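Local coordinates for protein endo-beta-N-acetylglucosaminidase F1 (Bacteroides thetaiotaomicron VPI-5482, PDB 6TCV) that probably cleaves high-mannose N-glycans between the two core N-acetylglucosamines, as an endo-beta-N-acetylglucosaminidase of a human gut bacterium, at residues E38-T43 against K153-A158; G192-D197 against R240-L245. The protein carries 2 engineered substitutions. All blocks are in the same frame, centred on the assembly; numbering follows the deposited sequence.

Contact 1: residues E38-T43 against K153-A158; sequences ELHGET and KDMRNA
Glu38 and Lys153 run side by side on one face of a parallel strand pair. Their ends meet loosely, as a long salt bridge with OE2 of Glu38 3.9 Å from NZ of Lys153. The stronger partner of that carboxylate is Lys243. CG of Met155 packs obliquely against CB of Glu38, while CB of Met155 lies by the His40 ring. Water 1 sits in the plane of that ring at its edge, 2.6 Å from ND1 of His40, and donates to O of Met155. The ring also stacks on Tyr162. Leu39 points to the other face with Asp154. N of Leu39 gives a nearly straight bond of 2.8 Å to O of Lys153, and O of Leu39 takes N of Met155 at 2.9 Å.

Asp154 has CG anti to its own N (chi1 -180°), which brings the carboxylate to Arg156. NE and NH2 of Arg156 grip it side-on, one to each oxygen, with the two planes 14° apart. OD1 of Asp154 also accepts the backbone N of Arg156, from the opposite face to NE. The held arginine lays CD 3.7 Å from O of Gly41. A leucine in place of Arg156 would probably leave the Asp154 carboxylate without its charged mate, keeping just the backbone N-H of the bonds described here. The pattern is a parallel beta ladder whose second strand, 147-154, leaves the sheet through overlapping Asx and type I turns.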
# COMPACT_ATOMS: atom_id res chain seq x y z
N GLU A 38 9.55 -7.20 -5.38
CA GLU A 38 9.74 -7.94 -4.14
C GLU A 38 10.20 -9.34 -4.52
O GLU A 38 9.44 -10.11 -5.13
CB GLU A 38 8.42 -8.03 -3.38
CG GLU A 38 8.01 -6.70 -2.88
CD GLU A 38 6.67 -6.68 -2.18
OE1 GLU A 38 6.22 -7.73 -1.68
OE2 GLU A 38 6.10 -5.58 -2.08
N LEU A 39 11.39 -9.73 -4.07
CA LEU A 39 11.95 -11.04 -4.39
C LEU A 39 11.43 -12.06 -3.38
O LEU A 39 11.66 -11.93 -2.18
CB LEU A 39 13.48 -11.02 -4.37
CG LEU A 39 14.10 -10.09 -5.42
CD1 LEU A 39 15.63 -10.07 -5.18
CD2 LEU A 39 13.77 -10.50 -6.85
N HIS A 40 10.68 -13.04 -3.87
CA HIS A 40 10.22 -14.14 -3.01
C HIS A 40 10.99 -15.41 -3.30
O HIS A 40 10.75 -16.42 -2.64
CB HIS A 40 8.71 -14.39 -3.17
CG HIS A 40 7.89 -13.18 -2.90
ND1 HIS A 40 7.62 -12.79 -1.62
CD2 HIS A 40 7.33 -12.26 -3.72
CE1 HIS A 40 6.95 -11.64 -1.64
NE2 HIS A 40 6.71 -11.34 -2.91
N GLY A 41 11.92 -15.36 -4.25
CA GLY A 41 12.74 -16.49 -4.63
C GLY A 41 14.08 -15.94 -5.09
O GLY A 41 14.35 -14.74 -4.98
N GLU A 42 14.88 -16.82 -5.69
CA GLU A 42 16.22 -16.44 -6.10
C GLU A 42 16.27 -15.69 -7.41
O GLU A 42 17.27 -14.99 -7.66
CB GLU A 42 17.06 -17.68 -6.32
CG GLU A 42 17.41 -18.34 -5.07
CD GLU A 42 17.57 -19.82 -5.27
OE1 GLU A 42 18.74 -20.28 -5.42
OE2 GLU A 42 16.51 -20.49 -5.29
N THR A 43 15.24 -15.78 -8.26
CA THR A 43 15.25 -15.02 -9.51
C THR A 43 13.93 -14.32 -9.80
O THR A 43 12.86 -14.74 -9.34
CB THR A 43 15.51 -15.95 -10.73
OG1 THR A 43 14.46 -16.93 -10.83
CG2 THR A 43 16.87 -16.62 -10.66
N LYS A 153 13.43 -5.23 -3.28
CA LYS A 153 13.44 -5.66 -1.89
C LYS A 153 13.51 -7.18 -1.79
O LYS A 153 12.82 -7.88 -2.53
CB LYS A 153 12.14 -5.22 -1.21
CG LYS A 153 11.79 -3.76 -1.50
CD LYS A 153 10.41 -3.30 -1.04
CE LYS A 153 9.90 -3.94 0.21
NZ LYS A 153 8.45 -3.54 0.34
N ASP A 154 14.40 -7.69 -0.96
CA ASP A 154 14.48 -9.13 -0.71
C ASP A 154 13.49 -9.51 0.38
O ASP A 154 13.68 -9.14 1.54
CB ASP A 154 15.92 -9.51 -0.39
CG ASP A 154 16.13 -10.99 -0.12
OD1 ASP A 154 15.21 -11.79 -0.29
OD2 ASP A 154 17.31 -11.35 0.13
N MET A 155 12.47 -10.30 0.03
CA MET A 155 11.44 -10.69 0.96
C MET A 155 11.46 -12.17 1.28
O MET A 155 10.49 -12.71 1.83
CB MET A 155 10.05 -10.26 0.48
CG MET A 155 9.87 -8.77 0.21
SD MET A 155 9.99 -7.84 1.72
CE MET A 155 8.56 -8.16 2.75
N ARG A 156 12.56 -12.85 0.98
CA ARG A 156 12.59 -14.31 1.10
C ARG A 156 12.38 -14.74 2.54
O ARG A 156 11.84 -15.83 2.79
CB ARG A 156 13.89 -14.85 0.55
CG ARG A 156 13.94 -14.88 -0.93
CD ARG A 156 15.24 -15.34 -1.41
NE ARG A 156 16.36 -14.47 -1.09
CZ ARG A 156 17.61 -14.75 -1.27
NH1 ARG A 156 17.95 -15.93 -1.76
NH2 ARG A 156 18.53 -13.83 -0.98
N ASN A 157 12.86 -13.94 3.49
CA ASN A 157 12.71 -14.26 4.91
C ASN A 157 11.46 -13.67 5.58
O ASN A 157 11.42 -13.68 6.82
CB ASN A 157 14.00 -14.00 5.70
CG ASN A 157 15.16 -14.86 5.20
OD1 ASN A 157 14.93 -15.99 4.81
ND2 ASN A 157 16.39 -14.40 5.35
N ALA A 158 10.70 -12.87 4.89
CA ALA A 158 9.47 -12.21 5.38
C ALA A 158 8.28 -12.70 4.56
O ALA A 158 7.66 -11.88 3.89
CB ALA A 158 9.61 -10.71 5.37
O HOH W 1 8.56 -14.14 0.36

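Contact 2: residues G192-D197 against R240-L245; sequences GKLLWD and RGVKVL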
# COMPACT_ATOMS: atom_id res chain seq x y z
N GLY A 192 -1.06 -22.25 7.20
CA GLY A 192 -0.26 -21.35 7.97
C GLY A 192 -0.02 -19.98 7.39
O GLY A 192 0.47 -19.11 8.12
N LYS A 193 -0.33 -19.73 6.12
CA LYS A 193 -0.13 -18.40 5.57
C LYS A 193 -1.02 -17.36 6.22
O LYS A 193 -2.18 -17.63 6.51
CB LYS A 193 -0.39 -18.41 4.04
CG LYS A 193 0.70 -19.17 3.29
CD LYS A 193 2.02 -18.43 3.28
CE LYS A 193 3.07 -19.14 2.43
NZ LYS A 193 4.29 -18.36 2.37
N LEU A 194 -0.51 -16.15 6.39
CA LEU A 194 -1.35 -15.05 6.90
C LEU A 194 -2.26 -14.56 5.78
O LEU A 194 -1.84 -14.37 4.62
CB LEU A 194 -0.48 -13.87 7.34
CG LEU A 194 0.33 -14.16 8.60
CD1 LEU A 194 1.39 -13.06 8.81
CD2 LEU A 194 -0.53 -14.27 9.81
N LEU A 195 -3.52 -14.35 6.12
CA LEU A 195 -4.52 -13.93 5.14
C LEU A 195 -4.31 -12.51 4.66
O LEU A 195 -4.48 -12.25 3.45
CB LEU A 195 -5.92 -14.05 5.76
CG LEU A 195 -7.10 -13.69 4.89
CD1 LEU A 195 -7.19 -14.61 3.71
CD2 LEU A 195 -8.38 -13.71 5.70
N TRP A 196 -4.01 -11.57 5.55
CA TRP A 196 -4.09 -10.14 5.24
C TRP A 196 -2.73 -9.58 4.87
O TRP A 196 -1.90 -9.24 5.71
CB TRP A 196 -4.69 -9.35 6.40
CG TRP A 196 -6.06 -9.79 6.75
CD1 TRP A 196 -6.42 -10.55 7.84
CD2 TRP A 196 -7.29 -9.55 6.03
NE1 TRP A 196 -7.78 -10.78 7.83
CE2 TRP A 196 -8.33 -10.17 6.73
CE3 TRP A 196 -7.61 -8.84 4.86
CZ2 TRP A 196 -9.64 -10.13 6.32
CZ3 TRP A 196 -8.92 -8.78 4.47
CH2 TRP A 196 -9.91 -9.41 5.18
N ASP A 197 -2.50 -9.43 3.56
CA ASP A 197 -1.23 -8.95 3.01
C ASP A 197 -0.94 -7.52 3.43
O ASP A 197 0.22 -7.14 3.58
CB ASP A 197 -1.30 -8.99 1.47
CG ASP A 197 -1.53 -10.37 0.92
OD1 ASP A 197 -2.64 -10.91 1.08
OD2 ASP A 197 -0.57 -10.91 0.29
N ARG A 240 6.86 -10.53 9.44
CA ARG A 240 6.19 -11.67 8.82
C ARG A 240 5.68 -11.33 7.43
O ARG A 240 5.00 -12.15 6.80
CB ARG A 240 5.02 -12.16 9.68
CG ARG A 240 5.49 -12.74 11.00
CD ARG A 240 4.31 -13.12 11.88
NE ARG A 240 4.80 -13.64 13.15
CZ ARG A 240 4.56 -14.85 13.65
NH1 ARG A 240 3.83 -15.72 13.04
NH2 ARG A 240 5.05 -15.13 14.84
N GLY A 241 6.02 -10.16 6.90
CA GLY A 241 5.72 -9.85 5.53
C GLY A 241 4.46 -9.05 5.33
O GLY A 241 4.11 -8.77 4.18
N VAL A 242 3.75 -8.70 6.39
CA VAL A 242 2.54 -7.88 6.27
C VAL A 242 2.97 -6.43 6.03
O VAL A 242 3.89 -5.93 6.70
CB VAL A 242 1.71 -7.97 7.56
CG1 VAL A 242 0.49 -7.09 7.52
CG2 VAL A 242 1.29 -9.40 7.83
N LYS A 243 2.29 -5.75 5.12
CA LYS A 243 2.56 -4.33 4.90
C LYS A 243 1.63 -3.50 5.76
O LYS A 243 0.39 -3.64 5.65
CB LYS A 243 2.36 -3.97 3.43
CG LYS A 243 3.33 -4.67 2.50
CD LYS A 243 3.11 -4.23 1.06
CE LYS A 243 4.26 -4.68 0.17
NZ LYS A 243 4.39 -6.14 0.17
N VAL A 244 2.21 -2.62 6.58
CA VAL A 244 1.48 -1.81 7.55
C VAL A 244 1.41 -0.39 7.02
O VAL A 244 2.45 0.27 6.87
CB VAL A 244 2.10 -1.86 8.94
CG1 VAL A 244 1.34 -0.93 9.89
CG2 VAL A 244 2.12 -3.28 9.48
N LEU A 245 0.21 0.10 6.74
CA LEU A 245 0.00 1.43 6.19
C LEU A 245 -0.58 2.33 7.27
O LEU A 245 -1.41 1.92 8.08
CB LEU A 245 -0.98 1.43 5.02
CG LEU A 245 -0.76 0.40 3.93
CD1 LEU A 245 -1.68 0.62 2.75
CD2 LEU A 245 0.68 0.37 3.46
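The flat peptide group between Trp196 and Asp197 meets Val242 at its carbonyl oxygen, with CG1 of Val242 3.7 Å from O of Trp196. The Trp196 indole itself leads away from this contact. One face of the Trp196 ring carries CD2 of Leu195, 3.5 Å above its plane and offset toward the rim. CB of Asp197 points away from 240-245, and its carboxylate is held by Lys163, with hydrogen bonds from Gln169 and Gly170.

Val242 shares out its two methyls. CG1 is anti to the backbone N (chi1 177°) and lies by the carbonyl oxygens of Trp196 and Asp197. CG2 of Val242 sits near the Trp196 oxygen too and meets CD1 of Leu194 at 3.8 Å, the two side chains crossing at about a right angle. CD1 of Leu194 also touches CB of Arg240 at 3.8 Å. Leu194 thus lies against both residues that flank Gly241.

One hydrogen bond joins the backbones. N of Lys243 donates to O of Asp197 over 2.9 Å. It is almost straight at the hydrogen, 178°, but the donor is tilted 21° from the carbonyl plane. CB of Lys243 lies 3.8 Å from O of Asp197.

Gly241 has a positive phi and is the C-prime residue of a Schellman motif that ends helix 235-238. The chain then enters strand 243-249, parallel to strand 198-209. This helix-to-strand passage fits the beta/alpha barrel expected of such an endoglycosidase.

Overall arrangement
Contact 1 is a surface contact in the mixed sheet that pairs strands 34-39 and 147-154, and its first segment belongs to the N-terminal domain family. Contact 2 is partly buried and lies nearer the centre of the chain, where a loop meets strand 243-249 of the larger sheet. The first depends on backbone bonds, charged pairs and a water; the second on aliphatic packing and a single backbone bond. They share no strand, yet they touch. Glu38 OE2 and Lys243 NZ form a salt bridge of 2.9 Å, joining strands 34-39 and 243-249. CB of Ala158 packs on N of Gly241, joining the turn after strand 147-154 to the loop before 243-249.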